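Local structure of thioredoxin reductase (Streptococcus pyogenes, 5UWY) at residues D253-M264 and A273-R283; P38-F46 and S58-Y67. The protein probably catalyses the NADPH-dependent reduction of thioredoxin, using a bound FAD and a redox-active disulfide. All blocks are in the same frame, centred on the assembly; numbering follows the deposited sequence.

Contact 1 of 2, residues D253-M264 and A273-R283; sequences DSEGWIITDDHM and AIGDVRQKDLR. With FAD (flavin-adenine dinucleotide), chain B; PO4 (phosphate ion), chain E.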
loop_
_atom_site.group_PDB
_atom_site.type_symbol
_atom_site.label_atom_id
_atom_site.label_comp_id
_atom_site.label_asym_id
_atom_site.label_seq_id
_atom_site.Cartn_x
_atom_site.Cartn_y
_atom_site.Cartn_z
ATOM N N ASP A 253 19.069 -6.892 9.826
ATOM C CA ASP A 253 19.572 -6.118 10.949
ATOM C C ASP A 253 19.896 -7.068 12.102
ATOM O O ASP A 253 19.882 -8.293 11.948
ATOM C CB ASP A 253 18.569 -5.030 11.343
ATOM C CG ASP A 253 17.232 -5.593 11.802
ATOM O OD1 ASP A 253 17.030 -6.821 11.719
ATOM O OD2 ASP A 253 16.380 -4.796 12.249
ATOM N N SER A 254 20.195 -6.508 13.277
ATOM C CA SER A 254 20.550 -7.340 14.422
ATOM C C SER A 254 19.397 -8.254 14.821
ATOM O O SER A 254 19.614 -9.411 15.201
ATOM C CB SER A 254 20.976 -6.461 15.597
ATOM O OG SER A 254 20.135 -5.326 15.711
ATOM N N GLU A 255 18.162 -7.757 14.734
ATOM C CA GLU A 255 16.994 -8.564 15.057
ATOM C C GLU A 255 16.522 -9.428 13.895
ATOM O O GLU A 255 15.582 -10.212 14.070
ATOM C CB GLU A 255 15.845 -7.670 15.534
ATOM C CG GLU A 255 16.295 -6.394 16.232
ATOM C CD GLU A 255 15.280 -5.897 17.241
ATOM O OE1 GLU A 255 14.136 -5.590 16.842
ATOM O OE2 GLU A 255 15.630 -5.826 18.438
ATOM N N GLY A 256 17.133 -9.301 12.721
ATOM C CA GLY A 256 16.862 -10.198 11.619
ATOM C C GLY A 256 15.884 -9.708 10.574
ATOM O O GLY A 256 15.512 -10.490 9.693
ATOM N N TRP A 257 15.451 -8.453 10.640
ATOM C CA TRP A 257 14.566 -7.895 9.628
ATOM C C TRP A 257 15.390 -7.366 8.461
ATOM O O TRP A 257 16.467 -6.797 8.654
ATOM C CB TRP A 257 13.701 -6.779 10.218
ATOM C CG TRP A 257 13.102 -7.128 11.548
ATOM C CD1 TRP A 257 13.682 -6.973 12.773
ATOM C CD2 TRP A 257 11.815 -7.707 11.784
ATOM N NE1 TRP A 257 12.833 -7.412 13.758
ATOM C CE2 TRP A 257 11.680 -7.869 13.176
ATOM C CE3 TRP A 257 10.764 -8.103 10.953
ATOM C CZ2 TRP A 257 10.536 -8.406 13.755
ATOM C CZ3 TRP A 257 9.630 -8.635 11.532
ATOM C CH2 TRP A 257 9.528 -8.785 12.917
ATOM N N ILE A 258 14.878 -7.562 7.250
ATOM C CA ILE A 258 15.604 -7.173 6.047
ATOM C C ILE A 258 15.572 -5.660 5.897
ATOM O O ILE A 258 14.534 -5.017 6.103
ATOM C CB ILE A 258 15.017 -7.873 4.809
ATOM C CG1 ILE A 258 14.871 -9.371 5.069
ATOM C CG2 ILE A 258 15.902 -7.633 3.597
ATOM C CD1 ILE A 258 14.422 -10.155 3.866
ATOM N N ILE A 259 16.718 -5.085 5.537
ATOM C CA ILE A 259 16.846 -3.649 5.331
ATOM C C ILE A 259 16.630 -3.340 3.855
ATOM O O ILE A 259 17.295 -3.917 2.986
ATOM C CB ILE A 259 18.222 -3.147 5.795
ATOM C CG1 ILE A 259 18.324 -3.181 7.319
ATOM C CG2 ILE A 259 18.479 -1.743 5.270
ATOM C CD1 ILE A 259 19.633 -3.744 7.822
ATOM N N THR A 260 15.692 -2.440 3.566
ATOM C CA THR A 260 15.461 -1.945 2.215
ATOM C C THR A 260 15.362 -0.427 2.256
ATOM O O THR A 260 15.451 0.196 3.318
ATOM C CB THR A 260 14.184 -2.527 1.591
ATOM O OG1 THR A 260 13.039 -1.854 2.130
ATOM C CG2 THR A 260 14.070 -4.020 1.861
ATOM N N ASP A 261 15.153 0.169 1.084
ATOM C CA ASP A 261 14.961 1.598 0.928
ATOM C C ASP A 261 13.558 1.868 0.380
ATOM O O ASP A 261 12.685 0.988 0.409
ATOM C CB ASP A 261 16.056 2.149 0.018
ATOM C CG ASP A 261 15.971 1.588 -1.380
ATOM O OD1 ASP A 261 15.711 0.377 -1.501
ATOM O OD2 ASP A 261 16.159 2.352 -2.352
ATOM N N ASP A 262 13.351 3.085 -0.134
ATOM C CA ASP A 262 12.070 3.460 -0.724
ATOM C C ASP A 262 11.607 2.461 -1.775
ATOM O O ASP A 262 10.403 2.231 -1.930
ATOM C CB ASP A 262 12.182 4.847 -1.363
ATOM C CG ASP A 262 11.717 5.953 -0.445
ATOM O OD1 ASP A 262 11.335 5.654 0.705
ATOM O OD2 ASP A 262 11.741 7.124 -0.876
ATOM N N HIS A 263 12.545 1.862 -2.504
ATOM C CA HIS A 263 12.237 1.060 -3.678
ATOM C C HIS A 263 12.217 -0.433 -3.397
ATOM O O HIS A 263 12.262 -1.225 -4.344
ATOM C CB HIS A 263 13.244 1.356 -4.782
ATOM C CG HIS A 263 13.118 2.731 -5.352
ATOM N ND1 HIS A 263 13.017 2.969 -6.705
ATOM C CD2 HIS A 263 13.055 3.942 -4.751
ATOM C CE1 HIS A 263 12.919 4.269 -6.914
ATOM N NE2 HIS A 263 12.933 4.881 -5.744
HETATM N N MSE A 264 12.174 -0.831 -2.130
HETATM C CA MSE A 264 12.054 -2.232 -1.750
HETATM C C MSE A 264 13.327 -3.008 -2.069
HETATM O O MSE A 264 13.355 -4.226 -1.909
HETATM C CB MSE A 264 10.868 -2.895 -2.469
HETATM C CG MSE A 264 9.492 -2.528 -1.938
HETATM SE SE MSE A 264 9.377 -2.242 -0.017
HETATM C CE MSE A 264 9.152 -0.312 0.021
ATOM N N ALA A 273 12.935 -7.069 -0.857
ATOM C CA ALA A 273 12.161 -7.549 0.275
ATOM C C ALA A 273 10.926 -6.680 0.426
ATOM O O ALA A 273 10.992 -5.459 0.253
ATOM C CB ALA A 273 12.976 -7.538 1.568
ATOM N N ILE A 274 9.794 -7.317 0.729
ATOM C CA ILE A 274 8.523 -6.621 0.856
ATOM C C ILE A 274 7.748 -7.184 2.033
ATOM O O ILE A 274 8.003 -8.294 2.508
ATOM C CB ILE A 274 7.646 -6.730 -0.406
ATOM C CG1 ILE A 274 7.432 -8.201 -0.766
ATOM C CG2 ILE A 274 8.253 -5.944 -1.539
ATOM C CD1 ILE A 274 6.573 -8.405 -1.984
ATOM N N GLY A 275 6.769 -6.403 2.477
ATOM C CA GLY A 275 5.875 -6.852 3.518
ATOM C C GLY A 275 6.486 -6.752 4.904
ATOM O O GLY A 275 7.294 -5.878 5.202
ATOM N N ASP A 276 6.080 -7.690 5.756
ATOM C CA ASP A 276 6.383 -7.680 7.180
ATOM C C ASP A 276 7.766 -8.209 7.511
ATOM O O ASP A 276 8.267 -7.938 8.612
ATOM C CB ASP A 276 5.325 -8.497 7.914
ATOM C CG ASP A 276 3.966 -7.844 7.871
ATOM O OD1 ASP A 276 3.663 -7.193 6.847
ATOM O OD2 ASP A 276 3.194 -8.003 8.830
ATOM N N VAL A 277 8.387 -8.954 6.593
ATOM C CA VAL A 277 9.773 -9.359 6.754
ATOM C C VAL A 277 10.722 -8.167 6.782
ATOM O O VAL A 277 11.919 -8.333 7.051
ATOM C CB VAL A 277 10.160 -10.340 5.626
ATOM C CG1 VAL A 277 10.621 -9.581 4.389
ATOM C CG2 VAL A 277 11.228 -11.307 6.103
ATOM N N ARG A 278 10.206 -6.970 6.530
ATOM C CA ARG A 278 10.974 -5.747 6.392
ATOM C C ARG A 278 11.159 -5.052 7.736
ATOM O O ARG A 278 10.413 -5.271 8.691
ATOM C CB ARG A 278 10.254 -4.794 5.445
ATOM C CG ARG A 278 10.518 -4.996 3.971
ATOM C CD ARG A 278 10.831 -3.663 3.331
ATOM N NE ARG A 278 9.672 -2.774 3.379
ATOM C CZ ARG A 278 9.743 -1.466 3.602
ATOM N NH1 ARG A 278 8.637 -0.735 3.641
ATOM N NH2 ARG A 278 10.923 -0.884 3.771
ATOM N N GLN A 279 12.174 -4.194 7.788
ATOM C CA GLN A 279 12.283 -3.184 8.835
ATOM C C GLN A 279 11.245 -2.099 8.579
ATOM O O GLN A 279 11.408 -1.286 7.665
ATOM C CB GLN A 279 13.686 -2.587 8.842
ATOM C CG GLN A 279 14.488 -2.825 10.096
ATOM C CD GLN A 279 15.739 -1.967 10.140
ATOM O OE1 GLN A 279 16.070 -1.279 9.171
ATOM N NE2 GLN A 279 16.440 -1.999 11.267
ATOM N N LYS A 280 10.177 -2.082 9.371
ATOM C CA LYS A 280 9.137 -1.076 9.204
ATOM C C LYS A 280 8.317 -1.011 10.481
ATOM O O LYS A 280 8.470 -1.836 11.384
ATOM C CB LYS A 280 8.245 -1.382 7.998
ATOM C CG LYS A 280 7.744 -2.813 7.943
ATOM C CD LYS A 280 6.332 -2.884 7.382
ATOM C CE LYS A 280 6.342 -2.789 5.862
ATOM N NZ LYS A 280 5.064 -3.243 5.254
ATOM N N ASP A 281 7.426 -0.024 10.536
ATOM C CA ASP A 281 6.636 0.254 11.730
ATOM C C ASP A 281 5.216 -0.295 11.654
ATOM O O ASP A 281 4.771 -0.983 12.574
ATOM C CB ASP A 281 6.607 1.763 11.978
ATOM C CG ASP A 281 7.972 2.309 12.330
ATOM O OD1 ASP A 281 8.663 1.711 13.181
ATOM O OD2 ASP A 281 8.378 3.310 11.699
ATOM N N LEU A 282 4.489 -0.008 10.582
ATOM C CA LEU A 282 3.101 -0.429 10.454
ATOM C C LEU A 282 3.042 -1.635 9.526
ATOM O O LEU A 282 3.402 -1.536 8.349
ATOM C CB LEU A 282 2.231 0.719 9.944
ATOM C CG LEU A 282 0.799 0.305 9.631
ATOM C CD1 LEU A 282 -0.012 0.246 10.912
ATOM C CD2 LEU A 282 0.148 1.262 8.652
ATOM N N ARG A 283 2.606 -2.771 10.062
ATOM C CA ARG A 283 2.577 -4.038 9.330
ATOM C C ARG A 283 1.117 -4.429 9.092
ATOM O O ARG A 283 0.464 -5.013 9.960
ATOM C CB ARG A 283 3.341 -5.107 10.106
ATOM C CG ARG A 283 4.835 -5.097 9.828
ATOM C CD ARG A 283 5.607 -6.026 10.760
ATOM N NE ARG A 283 7.043 -6.007 10.482
ATOM C CZ ARG A 283 7.946 -5.341 11.198
ATOM N NH1 ARG A 283 7.577 -4.638 12.261
ATOM N NH2 ARG A 283 9.225 -5.383 10.855
HETATM P PA FAD B . 2.973 -13.046 5.590
HETATM O O1A FAD B . 1.598 -13.048 5.028
HETATM O O2A FAD B . 3.097 -13.365 7.083
HETATM O O5B FAD B . 3.891 -14.042 4.820
HETATM C C5B FAD B . 4.129 -15.372 5.323
HETATM C C4B FAD B . 4.219 -16.334 4.171
HETATM O O4B FAD B . 5.604 -16.696 3.957
HETATM C C3B FAD B . 3.446 -17.642 4.367
HETATM O O3B FAD B . 2.675 -17.969 3.214
HETATM C C2B FAD B . 4.554 -18.663 4.642
HETATM O O2B FAD B . 4.172 -19.962 4.200
HETATM C C1B FAD B . 5.681 -18.090 3.785
HETATM N N9A FAD B . 7.025 -18.543 4.147
HETATM C C8A FAD B . 7.756 -18.209 5.258
HETATM N N7A FAD B . 8.941 -18.771 5.314
HETATM C C5A FAD B . 8.992 -19.525 4.153
HETATM C C6A FAD B . 9.989 -20.364 3.613
HETATM N N6A FAD B . 11.166 -20.587 4.199
HETATM N N1A FAD B . 9.722 -20.970 2.433
HETATM C C2A FAD B . 8.545 -20.748 1.844
HETATM N N3A FAD B . 7.536 -19.980 2.258
HETATM C C4A FAD B . 7.826 -19.395 3.425
HETATM N N1 FAD B . -3.879 -7.667 8.862
HETATM C C2 FAD B . -4.731 -6.619 8.661
HETATM O O2 FAD B . -4.611 -5.859 7.691
HETATM N N3 FAD B . -5.764 -6.395 9.555
HETATM C C4 FAD B . -6.039 -7.140 10.682
HETATM O O4 FAD B . -6.988 -6.841 11.404
HETATM C C4X FAD B . -5.126 -8.248 10.891
HETATM N N5 FAD B . -5.311 -9.005 11.936
HETATM C C5X FAD B . -4.440 -10.061 12.139
HETATM C C6 FAD B . -4.629 -10.878 13.252
HETATM C C7 FAD B . -3.786 -11.953 13.502
HETATM C C7M FAD B . -4.024 -12.813 14.717
HETATM C C8 FAD B . -2.726 -12.223 12.621
HETATM C C8M FAD B . -1.795 -13.381 12.864
HETATM C C9 FAD B . -2.534 -11.410 11.507
HETATM C C9A FAD B . -3.380 -10.334 11.260
HETATM N N10 FAD B . -3.204 -9.479 10.149
HETATM C C10 FAD B . -4.073 -8.431 9.927
HETATM C "C1'" FAD B . -2.135 -9.731 9.166
HETATM C "C2'" FAD B . -0.913 -8.832 9.328
HETATM O "O2'" FAD B . -1.095 -7.596 8.636
HETATM C "C3'" FAD B . 0.308 -9.543 8.744
HETATM O "O3'" FAD B . 1.467 -8.876 9.227
HETATM C "C4'" FAD B . 0.382 -9.615 7.214
HETATM O "O4'" FAD B . -0.535 -10.600 6.735
HETATM C "C5'" FAD B . 1.778 -9.942 6.723
HETATM O "O5'" FAD B . 1.779 -10.008 5.281
HETATM P P FAD B . 3.075 -10.433 4.483
HETATM O O1P FAD B . 4.101 -9.298 4.549
HETATM O O2P FAD B . 2.782 -10.887 3.099
HETATM O O3P FAD B . 3.660 -11.639 5.340
HETATM P P PO4 E . 11.942 8.502 -4.497
HETATM O O1 PO4 E . 11.378 9.902 -4.426
HETATM O O2 PO4 E . 10.807 7.506 -4.519
HETATM O O3 PO4 E . 12.814 8.247 -3.290
HETATM O O4 PO4 E . 12.771 8.358 -5.751
HETATM O O HOH W 1 13.712 -0.512 5.999
#
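Ile258 and Arg278 form a single beta bridge between two loops of the FAD-binding Rossmann-type domain, one before and one after the edge strand 271-273. Both backbone polar groups of Ile258 are satisfied: its N donates to Val277 O (3.1 Å, 164°), and its O accepts from Gln279 N (3.0 Å). Farther along, Met264 O takes the amide of Ala273 at 3.1 Å. A water donates to both Thr260 O and Gln279 O, spanning the loops. Beside the bridge, Ile258 CG2 packs on Ala273 CB.

The Arg278 side chain leaves its backbone pointing away from 253-264, but bends at chi2 and chi3, bringing NH2 back to Thr260 OG1 (2.8 Å), 34° out of the guanidinium plane. NH1 makes a long, weak ion pair with Asp291, and selenomethionine Met264 lays its SE over one guanidinium face. At the other end, the Gln279 amide bonds weakly to Asp253 OD2, while OD1 takes the amide of Trp257.

Asp276 N donates to FAD O1P at 2.8 Å. Its carbonyl accepts Arg283 NE in plane, on a lone pair, which positions the guanidinium for a cation-pi contact, with CZ 4.1 Å from the centroid of the Trp257 six-membered ring.

Contact 2 of 2, residues P38-F46 and S58-Y67; sequences PGGQMNNTF and SGPELAMKMY. With FAD (flavin-adenine dinucleotide), chain B.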
loop_
_atom_site.group_PDB
_atom_site.type_symbol
_atom_site.label_atom_id
_atom_site.label_comp_id
_atom_site.label_asym_id
_atom_site.label_seq_id
_atom_site.Cartn_x
_atom_site.Cartn_y
_atom_site.Cartn_z
ATOM N N PRO A 38 -1.816 -20.504 0.471
ATOM C CA PRO A 38 -1.650 -19.113 0.027
ATOM C C PRO A 38 -2.445 -18.172 0.921
ATOM O O PRO A 38 -3.664 -18.299 1.047
ATOM C CB PRO A 38 -2.196 -19.130 -1.406
ATOM C CG PRO A 38 -3.167 -20.272 -1.420
ATOM C CD PRO A 38 -2.595 -21.307 -0.488
ATOM N N GLY A 39 -1.746 -17.232 1.550
ATOM C CA GLY A 39 -2.402 -16.289 2.433
ATOM C C GLY A 39 -1.555 -15.871 3.618
ATOM O O GLY A 39 -1.706 -14.756 4.130
ATOM N N GLY A 40 -0.668 -16.755 4.067
ATOM C CA GLY A 40 0.215 -16.411 5.171
ATOM C C GLY A 40 -0.550 -16.215 6.466
ATOM O O GLY A 40 -1.517 -16.926 6.763
ATOM N N GLN A 41 -0.117 -15.220 7.248
ATOM C CA GLN A 41 -0.754 -14.899 8.522
ATOM C C GLN A 41 -2.230 -14.560 8.381
ATOM O O GLN A 41 -2.920 -14.438 9.400
ATOM C CB GLN A 41 -0.047 -13.719 9.192
ATOM C CG GLN A 41 1.347 -14.002 9.709
ATOM C CD GLN A 41 1.992 -12.764 10.309
ATOM O OE1 GLN A 41 3.033 -12.301 9.840
ATOM N NE2 GLN A 41 1.372 -12.219 11.348
HETATM N N MSE A 42 -2.728 -14.390 7.164
HETATM C CA MSE A 42 -4.118 -14.019 6.969
HETATM C C MSE A 42 -5.080 -15.139 7.306
HETATM O O MSE A 42 -6.191 -14.903 7.781
HETATM C CB MSE A 42 -4.357 -13.606 5.526
HETATM C CG MSE A 42 -4.132 -12.154 5.247
HETATM SE SE MSE A 42 -4.162 -11.932 3.327
HETATM C CE MSE A 42 -5.860 -11.091 3.205
ATOM N N ASN A 43 -4.647 -16.366 7.027
ATOM C CA ASN A 43 -5.491 -17.540 7.205
ATOM C C ASN A 43 -5.808 -17.769 8.678
ATOM O O ASN A 43 -6.579 -18.670 9.020
ATOM C CB ASN A 43 -4.811 -18.770 6.602
ATOM C CG ASN A 43 -4.702 -18.696 5.091
ATOM O OD1 ASN A 43 -3.613 -18.824 4.531
ATOM N ND2 ASN A 43 -5.834 -18.514 4.424
ATOM N N ASN A 44 -5.228 -16.950 9.556
ATOM C CA ASN A 44 -5.455 -17.037 10.991
ATOM C C ASN A 44 -6.340 -15.914 11.518
ATOM O O ASN A 44 -6.563 -15.834 12.731
ATOM C CB ASN A 44 -4.118 -17.039 11.739
ATOM C CG ASN A 44 -3.226 -18.197 11.337
ATOM O OD1 ASN A 44 -3.474 -18.868 10.333
ATOM N ND2 ASN A 44 -2.186 -18.445 12.124
ATOM N N THR A 45 -6.858 -15.053 10.646
ATOM C CA THR A 45 -7.625 -13.885 11.058
ATOM C C THR A 45 -9.106 -14.108 10.781
ATOM O O THR A 45 -9.488 -14.452 9.657
ATOM C CB THR A 45 -7.137 -12.623 10.342
ATOM O OG1 THR A 45 -5.723 -12.483 10.532
ATOM C CG2 THR A 45 -7.838 -11.391 10.898
ATOM N N PHE A 46 -9.930 -13.901 11.808
ATOM C CA PHE A 46 -11.373 -14.087 11.710
ATOM C C PHE A 46 -11.990 -13.096 10.732
ATOM O O PHE A 46 -12.510 -13.491 9.684
ATOM C CB PHE A 46 -12.017 -13.938 13.090
ATOM C CG PHE A 46 -13.312 -14.686 13.246
ATOM C CD1 PHE A 46 -13.587 -15.800 12.468
ATOM C CD2 PHE A 46 -14.253 -14.277 14.180
ATOM C CE1 PHE A 46 -14.779 -16.490 12.617
ATOM C CE2 PHE A 46 -15.444 -14.961 14.333
ATOM C CZ PHE A 46 -15.707 -16.068 13.550
ATOM N N SER A 58 -13.157 -12.219 5.589
ATOM C CA SER A 58 -12.313 -13.086 6.396
ATOM C C SER A 58 -10.979 -13.325 5.700
ATOM O O SER A 58 -10.835 -13.126 4.491
ATOM C CB SER A 58 -13.008 -14.422 6.680
ATOM O OG SER A 58 -12.650 -15.410 5.731
ATOM N N GLY A 59 -9.997 -13.754 6.489
ATOM C CA GLY A 59 -8.665 -14.014 5.998
ATOM C C GLY A 59 -8.613 -14.929 4.788
ATOM O O GLY A 59 -8.059 -14.572 3.744
ATOM N N PRO A 60 -9.172 -16.139 4.909
ATOM C CA PRO A 60 -9.112 -17.079 3.776
ATOM C C PRO A 60 -9.784 -16.585 2.504
ATOM O O PRO A 60 -9.208 -16.737 1.417
ATOM C CB PRO A 60 -9.803 -18.327 4.337
ATOM C CG PRO A 60 -9.504 -18.272 5.795
ATOM C CD PRO A 60 -9.577 -16.813 6.156
ATOM N N GLU A 61 -10.985 -16.004 2.589
ATOM C CA GLU A 61 -11.666 -15.605 1.360
ATOM C C GLU A 61 -10.992 -14.406 0.705
ATOM O O GLU A 61 -11.030 -14.271 -0.524
ATOM C CB GLU A 61 -13.147 -15.314 1.620
ATOM C CG GLU A 61 -13.452 -14.511 2.870
ATOM C CD GLU A 61 -14.945 -14.434 3.156
ATOM O OE1 GLU A 61 -15.717 -14.107 2.228
ATOM O OE2 GLU A 61 -15.348 -14.705 4.306
ATOM N N LEU A 62 -10.365 -13.533 1.496
ATOM C CA LEU A 62 -9.594 -12.447 0.903
ATOM C C LEU A 62 -8.296 -12.967 0.298
ATOM O O LEU A 62 -7.862 -12.493 -0.759
ATOM C CB LEU A 62 -9.312 -11.368 1.947
ATOM C CG LEU A 62 -8.613 -10.125 1.393
ATOM C CD1 LEU A 62 -9.348 -9.574 0.186
ATOM C CD2 LEU A 62 -8.428 -9.043 2.455
ATOM N N ALA A 63 -7.668 -13.946 0.955
ATOM C CA ALA A 63 -6.479 -14.575 0.394
ATOM C C ALA A 63 -6.779 -15.212 -0.956
ATOM O O ALA A 63 -6.001 -15.070 -1.908
ATOM C CB ALA A 63 -5.932 -15.615 1.371
HETATM N N MSE A 64 -7.909 -15.904 -1.063
HETATM C CA MSE A 64 -8.295 -16.533 -2.318
HETATM C C MSE A 64 -8.685 -15.489 -3.358
HETATM O O MSE A 64 -8.360 -15.625 -4.539
HETATM C CB MSE A 64 -9.445 -17.516 -2.095
HETATM C CG MSE A 64 -9.308 -18.807 -2.883
HETATM SE SE MSE A 64 -7.521 -19.573 -2.743
HETATM C CE MSE A 64 -7.384 -19.693 -0.800
ATOM N N LYS A 65 -9.379 -14.437 -2.914
ATOM C CA LYS A 65 -9.737 -13.365 -3.833
ATOM C C LYS A 65 -8.512 -12.606 -4.325
ATOM O O LYS A 65 -8.587 -11.931 -5.357
ATOM C CB LYS A 65 -10.729 -12.406 -3.172
ATOM C CG LYS A 65 -11.632 -11.696 -4.166
ATOM C CD LYS A 65 -13.093 -11.799 -3.758
ATOM C CE LYS A 65 -14.014 -11.389 -4.900
ATOM N NZ LYS A 65 -14.068 -9.911 -5.073
HETATM N N MSE A 66 -7.392 -12.709 -3.621
HETATM C CA MSE A 66 -6.129 -12.161 -4.110
HETATM C C MSE A 66 -5.326 -13.153 -4.938
HETATM O O MSE A 66 -4.481 -12.757 -5.737
HETATM C CB MSE A 66 -5.265 -11.690 -2.959
HETATM C CG MSE A 66 -5.138 -10.200 -2.879
HETATM SE SE MSE A 66 -4.129 -9.693 -1.305
HETATM C CE MSE A 66 -5.534 -9.768 0.003
ATOM N N TYR A 67 -5.589 -14.447 -4.737
ATOM C CA TYR A 67 -4.807 -15.479 -5.406
ATOM C C TYR A 67 -5.368 -15.785 -6.793
ATOM O O TYR A 67 -4.610 -15.910 -7.759
ATOM C CB TYR A 67 -4.764 -16.744 -4.542
ATOM C CG TYR A 67 -4.039 -17.919 -5.178
ATOM C CD1 TYR A 67 -4.620 -18.673 -6.199
ATOM C CD2 TYR A 67 -2.759 -18.257 -4.772
ATOM C CE1 TYR A 67 -3.955 -19.730 -6.780
ATOM C CE2 TYR A 67 -2.083 -19.318 -5.347
ATOM C CZ TYR A 67 -2.684 -20.051 -6.350
ATOM O OH TYR A 67 -2.012 -21.109 -6.926
HETATM P PA FAD B . 2.973 -13.046 5.590
HETATM O O1A FAD B . 1.598 -13.048 5.028
HETATM O O2A FAD B . 3.097 -13.365 7.083
HETATM O O5B FAD B . 3.891 -14.042 4.820
HETATM C C5B FAD B . 4.129 -15.372 5.323
HETATM C C4B FAD B . 4.219 -16.334 4.171
HETATM O O4B FAD B . 5.604 -16.696 3.957
HETATM C C3B FAD B . 3.446 -17.642 4.367
HETATM O O3B FAD B . 2.675 -17.969 3.214
HETATM C C2B FAD B . 4.554 -18.663 4.642
HETATM O O2B FAD B . 4.172 -19.962 4.200
HETATM C C1B FAD B . 5.681 -18.090 3.785
HETATM N N9A FAD B . 7.025 -18.543 4.147
HETATM C C8A FAD B . 7.756 -18.209 5.258
HETATM N N7A FAD B . 8.941 -18.771 5.314
HETATM C C5A FAD B . 8.992 -19.525 4.153
HETATM C C6A FAD B . 9.989 -20.364 3.613
HETATM N N6A FAD B . 11.166 -20.587 4.199
HETATM N N1A FAD B . 9.722 -20.970 2.433
HETATM C C2A FAD B . 8.545 -20.748 1.844
HETATM N N3A FAD B . 7.536 -19.980 2.258
HETATM C C4A FAD B . 7.826 -19.395 3.425
HETATM N N1 FAD B . -3.879 -7.667 8.862
HETATM C C2 FAD B . -4.731 -6.619 8.661
HETATM O O2 FAD B . -4.611 -5.859 7.691
HETATM N N3 FAD B . -5.764 -6.395 9.555
HETATM C C4 FAD B . -6.039 -7.140 10.682
HETATM O O4 FAD B . -6.988 -6.841 11.404
HETATM C C4X FAD B . -5.126 -8.248 10.891
HETATM N N5 FAD B . -5.311 -9.005 11.936
HETATM C C5X FAD B . -4.440 -10.061 12.139
HETATM C C6 FAD B . -4.629 -10.878 13.252
HETATM C C7 FAD B . -3.786 -11.953 13.502
HETATM C C7M FAD B . -4.024 -12.813 14.717
HETATM C C8 FAD B . -2.726 -12.223 12.621
HETATM C C8M FAD B . -1.795 -13.381 12.864
HETATM C C9 FAD B . -2.534 -11.410 11.507
HETATM C C9A FAD B . -3.380 -10.334 11.260
HETATM N N10 FAD B . -3.204 -9.479 10.149
HETATM C C10 FAD B . -4.073 -8.431 9.927
HETATM C "C1'" FAD B . -2.135 -9.731 9.166
HETATM C "C2'" FAD B . -0.913 -8.832 9.328
HETATM O "O2'" FAD B . -1.095 -7.596 8.636
HETATM C "C3'" FAD B . 0.308 -9.543 8.744
HETATM O "O3'" FAD B . 1.467 -8.876 9.227
HETATM C "C4'" FAD B . 0.382 -9.615 7.214
HETATM O "O4'" FAD B . -0.535 -10.600 6.735
HETATM C "C5'" FAD B . 1.778 -9.942 6.723
HETATM O "O5'" FAD B . 1.779 -10.008 5.281
HETATM P P FAD B . 3.075 -10.433 4.483
HETATM O O1P FAD B . 4.101 -9.298 4.549
HETATM O O2P FAD B . 2.782 -10.887 3.099
HETATM O O3P FAD B . 3.660 -11.639 5.340
#
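Met42 O has two partners: the amide of Thr45, a hydrogen bond of 2.9 Å within the loop, and, more weakly, Gly59 CA in the first turn of helix 59-71, which approaches it at 3.2 Å in a CA-H...O contact. Three residues on, Thr45 O accepts the amide of Gly59 (3.3 Å, 151°), the one conventional hydrogen bond between 38-46 and 58-67. The carbonyls of Met42 and Thr45 thus both face the helix N-terminus. Gly59, with no side chain, lets its CA come directly up to Met42 O. Ser58, the N-cap residue, turns its OG to Glu61 OE2, while its CB lies against Phe46 O.

Selenomethionine Met42 carries the apolar part. Its chain is extended at chi2 (169°) and then turns at chi3, swinging CE against Leu62 CD2 (3.4 Å) and against the CE of selenomethionine Met66, whose side chain crosses it at about a right angle. Ala63 CB fits against the backbone of the loop, 3.7 Å from Gly39 CA; Gly39, too, gives room for this close approach. At the end of the contact Pro38 CB meets Tyr67 CD2 at 3.5 Å.

The other side of the loop serves the cofactor: Thr45 OG1 lies 3.3 Å from C9A of the FAD isoalloxazine, and Gly40 passes beside the ribose and diphosphate.

The loop leaves strand 30-34 and leads into helix 59-71, which returns to the adjacent parallel strand 76-79, a beta-alpha-beta crossover. Helix 14-25 packs alongside, with Met17 touching Pro38, Met66 and Tyr67, while Lys65 and Met66 reach Tyr54 and Gly53 of the second subunit.

Overall arrangement
Contact 2 closes before contact 1 opens along the chain, and their centres lie 22 Å apart on opposite sides of the chain's centre. Both belong to the half of the molecule built on the parallel sheet 76-79, 30-34, 5-10, 105-108, 271-273: the loop 38-46 follows strand 30-34, whereas 273-283 continues from the edge strand 271-273. Their nearest atoms come to about 4 Å without touching. FAD bridges them, its extended body meeting Gly40 and Thr45 in contact 2 and Asp276 and Arg283 in contact 1. Each contact also reaches the second subunit, contact 2 through helix 59-71 and contact 1 through both of its loops, so the FAD-binding half takes part in the dimer interface.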